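Long-range contact in iota-carrageenase, CgiA (Alteromonas, PDB 3LMW), which hydrolyses iota-carrageenans, the sulfated galactans of red algal cell walls, at internal beta-1,4 linkages with inversion of the anomeric configuration: residues Val123-Ser128 / Ile151-Thr156. Residues are numbered along the deposited sequence; the frame is centred on the assembly and turned at random.
Sequences VDFKDS and IDDNKT. With NI (nickel (II) ion), chain E.
Val123 and Ile151 lie side by side on neighbouring parallel strands, Val123 CB 4.2 Å from Ile151 CG1, and both pack against Val135 inside the protein. The backbones are joined by two hydrogen bonds, Asp152 N to Val123 O at 2.9 Å and Phe125 N to Asp152 O at 2.7 Å. Phe125 extends this tightly packed side: its CB points toward 151-156, and with CG anti to the carbonyl carbon (chi1 -70°) the CD2 edge of the ring comes to 3.9 Å from Asp153 OD1, the carboxylate nearly perpendicular to the ring. Asp153 OD1 accepts the backbone N of Thr156 in an Asx motif, tying down the loop after the strand.

The opposite face, with Asp124 and Asp152, is polar but firmly bonded. The Lys126 chain bends at its last two torsions and brings NZ between two carboxylates, 2.6 Å from Asp152 OD2 and 2.9 Å from Asp124 OD1. Asp124 OD1 also takes the backbone N of Lys126, closing an Asx turn, and these two donors approach from opposite faces of its carboxylate plane. An alanine in place of Asp124 would probably leave the lysine ammonium with Asp152 as its one carboxylate mate here and the turn without its side-chain acceptor. Asp152 OD2 meanwhile binds nickel at 2.1 Å, together with a water and His470 and His472 of the C-terminal histidine tag, so the site probably reflects the construct. The loose, solvent side is the outer loop, where exposed Asn154 brings ND2 no nearer than 3.9 Å to Lys126 O. Strands of successive coils, paired in parallel and leaving through turns, build the right-handed parallel beta-helix of pectate lyase-like proteins.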
loop_
_atom_site.group_PDB
_atom_site.type_symbol
_atom_site.label_atom_id
_atom_site.label_comp_id
_atom_site.label_asym_id
_atom_site.label_seq_id
_atom_site.Cartn_x
_atom_site.Cartn_y
_atom_site.Cartn_z
ATOM N N VAL A 123 -5.467 -12.917 -10.672
ATOM C CA VAL A 123 -6.347 -11.757 -10.898
ATOM C C VAL A 123 -5.761 -10.963 -12.073
ATOM O O VAL A 123 -4.596 -10.593 -12.057
ATOM C CB VAL A 123 -6.449 -10.919 -9.646
ATOM C CG1 VAL A 123 -7.284 -9.687 -9.909
ATOM C CG2 VAL A 123 -7.018 -11.779 -8.478
ATOM N N ASP A 124 -6.526 -10.740 -13.126
ATOM C CA ASP A 124 -5.947 -10.084 -14.335
ATOM C C ASP A 124 -6.547 -8.714 -14.571
ATOM O O ASP A 124 -7.756 -8.618 -14.736
ATOM C CB ASP A 124 -6.201 -10.946 -15.566
ATOM C CG ASP A 124 -5.459 -10.462 -16.799
ATOM O OD1 ASP A 124 -4.500 -9.646 -16.719
ATOM O OD2 ASP A 124 -5.870 -10.909 -17.900
ATOM N N PHE A 125 -5.727 -7.667 -14.566
ATOM C CA PHE A 125 -6.203 -6.298 -14.869
ATOM C C PHE A 125 -5.723 -5.788 -16.256
ATOM O O PHE A 125 -6.030 -4.682 -16.645
ATOM C CB PHE A 125 -5.760 -5.269 -13.789
ATOM C CG PHE A 125 -6.438 -5.402 -12.434
ATOM C CD1 PHE A 125 -7.604 -6.154 -12.254
ATOM C CD2 PHE A 125 -5.908 -4.716 -11.334
ATOM C CE1 PHE A 125 -8.223 -6.231 -10.948
ATOM C CE2 PHE A 125 -6.486 -4.777 -10.053
ATOM C CZ PHE A 125 -7.658 -5.521 -9.857
ATOM N N LYS A 126 -4.992 -6.608 -17.004
ATOM C CA LYS A 126 -4.272 -6.133 -18.196
ATOM C C LYS A 126 -5.157 -5.633 -19.305
ATOM O O LYS A 126 -4.784 -4.688 -20.003
ATOM C CB LYS A 126 -3.353 -7.207 -18.747
ATOM C CG LYS A 126 -2.192 -7.546 -17.808
ATOM C CD LYS A 126 -1.091 -8.337 -18.538
ATOM C CE LYS A 126 -1.601 -9.650 -19.155
ATOM N NZ LYS A 126 -2.079 -10.514 -18.079
ATOM N N ASP A 127 -6.316 -6.262 -19.462
ATOM C CA ASP A 127 -7.297 -5.830 -20.463
ATOM C C ASP A 127 -8.455 -4.942 -19.913
ATOM O O ASP A 127 -9.418 -4.652 -20.616
ATOM C CB ASP A 127 -7.897 -7.052 -21.176
ATOM C CG ASP A 127 -8.384 -8.110 -20.205
ATOM O OD1 ASP A 127 -7.903 -8.107 -19.027
ATOM O OD2 ASP A 127 -9.230 -8.949 -20.616
ATOM N N SER A 128 -8.378 -4.538 -18.659
ATOM C CA SER A 128 -9.428 -3.728 -18.101
ATOM C C SER A 128 -9.289 -2.278 -18.546
ATOM O O SER A 128 -8.182 -1.793 -18.729
ATOM C CB SER A 128 -9.390 -3.779 -16.587
ATOM O OG SER A 128 -10.500 -3.062 -16.094
ATOM N N ILE A 151 -1.369 -11.086 -8.988
ATOM C CA ILE A 151 -2.118 -9.961 -9.568
ATOM C C ILE A 151 -1.338 -9.397 -10.749
ATOM O O ILE A 151 -0.203 -8.874 -10.609
ATOM C CB ILE A 151 -2.396 -8.841 -8.539
ATOM C CG1 ILE A 151 -3.251 -9.389 -7.376
ATOM C CG2 ILE A 151 -3.061 -7.616 -9.223
ATOM C CD1 ILE A 151 -3.146 -8.526 -6.066
ATOM N N ASP A 152 -1.943 -9.527 -11.920
ATOM C CA ASP A 152 -1.406 -8.930 -13.121
ATOM C C ASP A 152 -1.999 -7.539 -13.260
ATOM O O ASP A 152 -3.133 -7.375 -13.713
ATOM C CB ASP A 152 -1.778 -9.788 -14.298
ATOM C CG ASP A 152 -0.644 -10.613 -14.773
ATOM O OD1 ASP A 152 0.397 -10.676 -14.049
ATOM O OD2 ASP A 152 -0.796 -11.197 -15.867
ATOM N N ASP A 153 -1.259 -6.541 -12.793
ATOM C CA ASP A 153 -1.766 -5.196 -12.747
ATOM C C ASP A 153 -1.460 -4.471 -14.072
ATOM O O ASP A 153 -0.733 -4.964 -14.915
ATOM C CB ASP A 153 -1.107 -4.472 -11.570
ATOM C CG ASP A 153 -1.863 -3.193 -11.131
ATOM O OD1 ASP A 153 -2.674 -2.617 -11.899
ATOM O OD2 ASP A 153 -1.633 -2.757 -9.981
ATOM N N ASN A 154 -2.021 -3.281 -14.219
ATOM C CA ASN A 154 -1.754 -2.392 -15.336
ATOM C C ASN A 154 -1.545 -0.976 -14.802
ATOM O O ASN A 154 -2.107 -0.007 -15.299
ATOM C CB ASN A 154 -2.926 -2.425 -16.300
ATOM C CG ASN A 154 -2.615 -1.736 -17.609
ATOM O OD1 ASN A 154 -1.448 -1.544 -17.969
ATOM N ND2 ASN A 154 -3.664 -1.332 -18.318
ATOM N N LYS A 155 -0.747 -0.867 -13.746
ATOM C CA LYS A 155 -0.473 0.431 -13.115
ATOM C C LYS A 155 -1.779 1.163 -12.793
ATOM O O LYS A 155 -1.920 2.359 -13.079
ATOM C CB LYS A 155 0.418 1.303 -14.021
ATOM C CG LYS A 155 1.822 0.754 -14.256
ATOM C CD LYS A 155 2.650 1.763 -14.964
ATOM C CE LYS A 155 4.084 1.355 -15.016
ATOM N NZ LYS A 155 4.269 0.324 -16.069
ATOM N N THR A 156 -2.718 0.444 -12.189
ATOM C CA THR A 156 -3.919 1.068 -11.697
ATOM C C THR A 156 -3.659 1.877 -10.455
ATOM O O THR A 156 -2.568 1.789 -9.828
ATOM C CB THR A 156 -5.017 0.044 -11.394
ATOM O OG1 THR A 156 -4.595 -0.837 -10.346
ATOM C CG2 THR A 156 -5.372 -0.733 -12.653
HETATM NI NI NI E . 0.818 -12.368 -16.494
HETATM O O HOH W 1 0.351 -13.386 -18.659
#